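Nidogen-1 (Mus musculus, PDB 1GL4) is a sulfated basement-membrane glycoprotein that binds tightly to laminin and also attaches to collagen IV and perlecan, and probably takes part in cell-matrix interactions. Local coordinates at residues Thr74-Tyr79 / Thr89-Ile94; Tyr100-Leu105 / Arg265-Ala270. All blocks are in the same frame, centred on the assembly; numbering follows the deposited sequence.

The two contacts adjoin on the wall of the nidogen G2 beta-barrel, their centres about 10 Å apart. Contact 1 is a hairpin pairing of strands 69-81 and 86-92; contact 2 sets the loop 100-105 against strand 266-276, the next neighbour of strand 86-92. Probable hydrogen bonds join them directly, Thr89 N to Tyr269 O and Ile91 N to Leu267 O, each 2.8 Å. His77 and Tyr79 of contact 1 and Arg268 of contact 2 are involved in perlecan binding, and the side chains of Ala90 and Arg268 lie about 4 Å apart. The bound zinc ion is about 10 Å from the side chain of His77.

Contact 1. Residues Thr74-Tyr79 / Thr89-Ile94; sequences TDLHSY and TAISTI
Leu76 faces Ile91 across an antiparallel, non-hydrogen-bonded pair whose CA atoms are 4.5 Å apart. From its CB the chain runs to a CG set opposite the backbone N (chi1 -177°), which lays CG on the sheet face shared with Ile91 and Thr89. There CG meets two partners on the same side, Ile91 CG1 and Thr89 CG2, each at 4.0 Å. Beyond it the methyls part: CD1 reaches Ile91 CD1 at 4.2 Å, while CD2 turns to Thr89 CG2. The same face carries Ser78 and Thr89, whose hydroxyls Ser78 OG and Thr89 OG1 hydrogen-bond at 3.0 Å; Ser78 OG also bonds to Tyr88 O, so this buried hydroxyl has two partners. On the other face stand Asp75, His77, Ala90 and Ser92. The backbones of His77 and Ala90 exchange two hydrogen bonds, of which His77 N to Ala90 O, 2.9 Å, is almost straight at 169°. Ser92 N to Asp75 O is longer, 3.2 Å, and more bent. Where the strand gives way to loop, Thr74 OG1 donates to Thr93 O at 3.0 Å, coming in 27° off the carbonyl plane.

His77, involved in perlecan binding, is held by Asn53 through ND1, and its NE2 bonds to a polar side chain of another protein in the assembly. Strand 49-62 flanks the hairpin beside residues 74-79 and strand 266-276 beside residues 89-92, while helix 107-115 packs Ile112 on Ser78 and Thr89, and Ile108 on Ile91.

Contact 2. Residues Tyr100-Leu105 / Arg265-Ala270; sequences YSLLPL and RILRYA
Tyr269 OH donates to Leu102 O at 2.8 Å, tying the strand to the type I turn Leu102-Leu105. The acceptor lies at the edge of the tyrosine ring, in its plane, whereas the hydroxyl stands 46° out of the carbonyl plane of Leu102. The turn's own bond, Leu105 N to Leu102 O at 2.9 Å, arrives from the opposite face of that plane, so two donors grip this buried oxygen. Tyr269 has its CG opposite the carbonyl carbon (chi1 -61°), which brings the ring edge against the loop, where CE2 comes within 3.8 Å of Leu103 O and OH within 3.8 Å of Leu105 CB. A phenylalanine in place of Tyr269 would probably leave Leu102 O with one donor fewer and the turn less firmly fixed to the strand.

Beside this close polar clasp, Leu267 supplies a more widely spaced apolar half. Its two methyls divide between neighbours: CD1 meets Leu103 CD2 at 4.1 Å, and CD2 meets both CB and CD1 of Leu102, the Leu102 and Leu267 side chains crossing at about a right angle.

The outward face of the strand is taken up by another protein in the assembly, which packs on Ile266, Arg268 and Ala270. Arg268, involved in perlecan binding, turns away from the loop and is partly exposed; its NH1 bonds to the backbone of that protein. Arg265, in the loop before the strand, is exposed and pairs with Glu96. There Arg265 and Ile266 both face Asn261, forming a G1 beta bulge. Alternation of inward Leu267 and Tyr269 with outward Ile266 and Arg268 is characteristic of a beta-barrel wall, here that of the G2 domain, related to green fluorescent protein.

Contact 1. Residues Thr74-Tyr79 / Thr89-Ile94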
loop_
_atom_site.group_PDB
_atom_site.type_symbol
_atom_site.label_atom_id
_atom_site.label_comp_id
_atom_site.label_asym_id
_atom_site.label_seq_id
_atom_site.Cartn_x
_atom_site.Cartn_y
_atom_site.Cartn_z
ATOM N N THR A 74 15.111 6.096 7.694
ATOM C CA THR A 74 14.780 5.794 6.303
ATOM C C THR A 74 13.335 6.259 6.091
ATOM O O THR A 74 12.500 6.098 6.984
ATOM C CB THR A 74 14.880 4.281 6.017
ATOM O OG1 THR A 74 16.253 3.877 6.077
ATOM C CG2 THR A 74 14.319 3.952 4.632
ATOM N N ASP A 75 13.049 6.838 4.923
ATOM C CA ASP A 75 11.705 7.339 4.610
ATOM C C ASP A 75 10.768 6.334 3.940
ATOM O O ASP A 75 11.201 5.502 3.143
ATOM C CB ASP A 75 11.783 8.554 3.680
ATOM C CG ASP A 75 12.475 9.740 4.313
ATOM O OD1 ASP A 75 12.029 10.193 5.384
ATOM O OD2 ASP A 75 13.466 10.226 3.728
ATOM N N LEU A 76 9.480 6.432 4.264
ATOM C CA LEU A 76 8.453 5.595 3.645
ATOM C C LEU A 76 7.391 6.559 3.122
ATOM O O LEU A 76 6.906 7.416 3.866
ATOM C CB LEU A 76 7.823 4.620 4.654
ATOM C CG LEU A 76 6.780 3.649 4.071
ATOM C CD1 LEU A 76 6.655 2.430 4.963
ATOM C CD2 LEU A 76 5.425 4.342 3.917
ATOM N N HIS A 77 7.058 6.441 1.839
ATOM C CA HIS A 77 6.045 7.284 1.212
ATOM C C HIS A 77 5.088 6.372 0.438
ATOM O O HIS A 77 5.520 5.551 -0.375
ATOM C CB HIS A 77 6.700 8.282 0.252
ATOM C CG HIS A 77 5.731 9.216 -0.402
ATOM N ND1 HIS A 77 5.170 10.289 0.256
ATOM C CD2 HIS A 77 5.195 9.217 -1.647
ATOM C CE1 HIS A 77 4.331 10.911 -0.553
ATOM N NE2 HIS A 77 4.328 10.279 -1.714
ATOM N N SER A 78 3.791 6.512 0.686
ATOM C CA SER A 78 2.812 5.671 0.012
ATOM C C SER A 78 1.691 6.525 -0.592
ATOM O O SER A 78 1.300 7.539 -0.015
ATOM C CB SER A 78 2.257 4.652 1.012
ATOM O OG SER A 78 1.508 3.642 0.370
ATOM N N TYR A 79 1.184 6.109 -1.751
ATOM C CA TYR A 79 0.128 6.831 -2.470
ATOM C C TYR A 79 -1.038 5.891 -2.834
ATOM O O TYR A 79 -0.823 4.741 -3.252
ATOM C CB TYR A 79 0.724 7.437 -3.758
ATOM C CG TYR A 79 -0.151 8.430 -4.512
ATOM C CD1 TYR A 79 -0.045 9.801 -4.275
ATOM C CD2 TYR A 79 -1.071 8.000 -5.471
ATOM C CE1 TYR A 79 -0.832 10.723 -4.973
ATOM C CE2 TYR A 79 -1.869 8.915 -6.181
ATOM C CZ TYR A 79 -1.739 10.273 -5.923
ATOM O OH TYR A 79 -2.503 11.190 -6.611
ATOM N N THR A 89 3.917 1.858 -2.681
ATOM C CA THR A 89 4.804 2.243 -1.586
ATOM C C THR A 89 6.277 2.317 -1.987
ATOM O O THR A 89 6.779 1.462 -2.722
ATOM C CB THR A 89 4.663 1.255 -0.391
ATOM O OG1 THR A 89 3.307 1.250 0.073
ATOM C CG2 THR A 89 5.581 1.662 0.758
ATOM N N ALA A 90 6.959 3.356 -1.505
ATOM C CA ALA A 90 8.383 3.555 -1.777
ATOM C C ALA A 90 9.125 3.719 -0.456
ATOM O O ALA A 90 8.690 4.466 0.425
ATOM C CB ALA A 90 8.594 4.790 -2.640
ATOM N N ILE A 91 10.246 3.021 -0.322
ATOM C CA ILE A 91 11.046 3.093 0.887
ATOM C C ILE A 91 12.479 3.363 0.440
ATOM O O ILE A 91 13.112 2.511 -0.179
ATOM C CB ILE A 91 10.953 1.765 1.670
ATOM C CG1 ILE A 91 9.479 1.472 1.990
ATOM C CG2 ILE A 91 11.790 1.847 2.939
ATOM C CD1 ILE A 91 9.203 0.098 2.592
ATOM N N SER A 92 12.998 4.550 0.733
ATOM C CA SER A 92 14.346 4.838 0.268
ATOM C C SER A 92 15.394 5.247 1.257
ATOM O O SER A 92 15.155 6.004 2.193
ATOM C CB SER A 92 14.346 5.857 -0.857
ATOM O OG SER A 92 15.678 5.997 -1.330
ATOM N N THR A 93 16.585 4.769 0.919
ATOM C CA THR A 93 17.823 4.881 1.644
ATOM C C THR A 93 17.785 3.517 2.304
ATOM O O THR A 93 17.733 3.383 3.521
ATOM C CB THR A 93 17.854 6.015 2.692
ATOM O OG1 THR A 93 16.803 5.835 3.650
ATOM C CG2 THR A 93 17.726 7.373 1.999
ATOM N N ILE A 94 17.722 2.503 1.445
ATOM C CA ILE A 94 17.728 1.108 1.862
ATOM C C ILE A 94 19.017 0.560 1.263
ATOM O O ILE A 94 19.186 0.565 0.044
ATOM C CB ILE A 94 16.519 0.324 1.292
ATOM C CG1 ILE A 94 15.242 0.666 2.072
ATOM C CG2 ILE A 94 16.790 -1.173 1.375
ATOM C CD1 ILE A 94 15.243 0.182 3.520
#

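Contact 2. Residues Tyr100-Leu105 / Arg265-Ala270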
loop_
_atom_site.group_PDB
_atom_site.type_symbol
_atom_site.label_atom_id
_atom_site.label_comp_id
_atom_site.label_asym_id
_atom_site.label_seq_id
_atom_site.Cartn_x
_atom_site.Cartn_y
_atom_site.Cartn_z
ATOM N N TYR A 100 17.761 -6.494 -1.648
ATOM C CA TYR A 100 17.243 -7.641 -2.373
ATOM C C TYR A 100 16.585 -8.667 -1.452
ATOM O O TYR A 100 15.588 -9.282 -1.821
ATOM C CB TYR A 100 18.357 -8.296 -3.198
ATOM C CG TYR A 100 18.971 -7.366 -4.225
ATOM C CD1 TYR A 100 20.135 -6.649 -3.941
ATOM C CD2 TYR A 100 18.371 -7.182 -5.473
ATOM C CE1 TYR A 100 20.685 -5.774 -4.874
ATOM C CE2 TYR A 100 18.911 -6.309 -6.411
ATOM C CZ TYR A 100 20.070 -5.609 -6.105
ATOM O OH TYR A 100 20.615 -4.754 -7.032
ATOM N N SER A 101 17.119 -8.833 -0.246
ATOM C CA SER A 101 16.550 -9.800 0.690
ATOM C C SER A 101 15.207 -9.390 1.297
ATOM O O SER A 101 14.537 -10.212 1.914
ATOM C CB SER A 101 17.553 -10.113 1.806
ATOM O OG SER A 101 18.666 -10.821 1.279
ATOM N N LEU A 102 14.816 -8.128 1.130
ATOM C CA LEU A 102 13.533 -7.655 1.654
ATOM C C LEU A 102 12.439 -7.722 0.579
ATOM O O LEU A 102 11.261 -7.472 0.857
ATOM C CB LEU A 102 13.657 -6.210 2.151
ATOM C CG LEU A 102 14.634 -5.928 3.299
ATOM C CD1 LEU A 102 14.689 -4.433 3.560
ATOM C CD2 LEU A 102 14.201 -6.677 4.547
ATOM N N LEU A 103 12.829 -8.073 -0.644
ATOM C CA LEU A 103 11.881 -8.144 -1.760
ATOM C C LEU A 103 10.610 -8.961 -1.532
ATOM O O LEU A 103 9.535 -8.576 -1.990
ATOM C CB LEU A 103 12.589 -8.646 -3.026
ATOM C CG LEU A 103 13.447 -7.601 -3.755
ATOM C CD1 LEU A 103 14.200 -8.249 -4.907
ATOM C CD2 LEU A 103 12.550 -6.475 -4.268
ATOM N N PRO A 104 10.707 -10.102 -0.833
ATOM C CA PRO A 104 9.494 -10.899 -0.611
ATOM C C PRO A 104 8.514 -10.285 0.392
ATOM O O PRO A 104 7.358 -10.695 0.460
ATOM C CB PRO A 104 10.041 -12.235 -0.091
ATOM C CG PRO A 104 11.461 -12.269 -0.594
ATOM C CD PRO A 104 11.905 -10.843 -0.410
ATOM N N LEU A 105 8.975 -9.298 1.154
ATOM C CA LEU A 105 8.154 -8.682 2.198
ATOM C C LEU A 105 7.164 -7.594 1.784
ATOM O O LEU A 105 7.061 -6.555 2.442
ATOM C CB LEU A 105 9.069 -8.142 3.299
ATOM C CG LEU A 105 10.132 -9.137 3.785
ATOM C CD1 LEU A 105 11.038 -8.469 4.810
ATOM C CD2 LEU A 105 9.456 -10.357 4.381
ATOM N N ARG A 265 18.806 3.245 -4.554
ATOM C CA ARG A 265 18.655 2.571 -3.265
ATOM C C ARG A 265 17.227 2.706 -2.762
ATOM O O ARG A 265 16.982 3.159 -1.641
ATOM C CB ARG A 265 19.621 3.159 -2.238
ATOM C CG ARG A 265 21.077 2.904 -2.552
ATOM C CD ARG A 265 21.960 3.419 -1.438
ATOM N NE ARG A 265 23.344 2.991 -1.601
ATOM C CZ ARG A 265 24.270 3.098 -0.652
ATOM N NH1 ARG A 265 23.956 3.620 0.528
ATOM N NH2 ARG A 265 25.508 2.680 -0.882
ATOM N N ILE A 266 16.282 2.296 -3.596
ATOM C CA ILE A 266 14.882 2.399 -3.235
ATOM C C ILE A 266 14.155 1.075 -3.386
ATOM O O ILE A 266 14.344 0.353 -4.364
ATOM C CB ILE A 266 14.187 3.482 -4.094
ATOM C CG1 ILE A 266 12.698 3.547 -3.761
ATOM C CG2 ILE A 266 14.411 3.192 -5.571
ATOM C CD1 ILE A 266 11.993 4.731 -4.398
ATOM N N LEU A 267 13.334 0.759 -2.390
ATOM C CA LEU A 267 12.547 -0.465 -2.371
ATOM C C LEU A 267 11.107 -0.071 -2.713
ATOM O O LEU A 267 10.559 0.853 -2.110
ATOM C CB LEU A 267 12.627 -1.077 -0.968
ATOM C CG LEU A 267 11.960 -2.400 -0.608
ATOM C CD1 LEU A 267 12.560 -3.556 -1.406
ATOM C CD2 LEU A 267 12.154 -2.632 0.890
ATOM N N ARG A 268 10.503 -0.766 -3.676
ATOM C CA ARG A 268 9.134 -0.467 -4.103
ATOM C C ARG A 268 8.178 -1.665 -4.023
ATOM O O ARG A 268 8.531 -2.787 -4.405
ATOM C CB ARG A 268 9.147 0.078 -5.541
ATOM C CG ARG A 268 9.947 1.375 -5.729
ATOM C CD ARG A 268 9.981 1.804 -7.198
ATOM N NE ARG A 268 10.658 3.087 -7.402
ATOM C CZ ARG A 268 10.175 4.262 -7.000
ATOM N NH1 ARG A 268 9.009 4.325 -6.370
ATOM N NH2 ARG A 268 10.857 5.379 -7.225
ATOM N N TYR A 269 6.971 -1.413 -3.517
ATOM C CA TYR A 269 5.934 -2.440 -3.385
ATOM C C TYR A 269 4.619 -1.891 -3.948
ATOM O O TYR A 269 4.250 -0.752 -3.656
ATOM C CB TYR A 269 5.691 -2.792 -1.909
ATOM C CG TYR A 269 6.865 -3.363 -1.145
ATOM C CD1 TYR A 269 7.197 -2.861 0.114
ATOM C CD2 TYR A 269 7.587 -4.458 -1.628
ATOM C CE1 TYR A 269 8.209 -3.433 0.882
ATOM C CE2 TYR A 269 8.607 -5.043 -0.862
ATOM C CZ TYR A 269 8.905 -4.526 0.390
ATOM O OH TYR A 269 9.877 -5.102 1.176
ATOM N N ALA A 270 3.911 -2.687 -4.747
ATOM C CA ALA A 270 2.629 -2.249 -5.292
ATOM C C ALA A 270 1.652 -3.419 -5.346
ATOM O O ALA A 270 2.032 -4.532 -5.706
ATOM C CB ALA A 270 2.816 -1.659 -6.690
#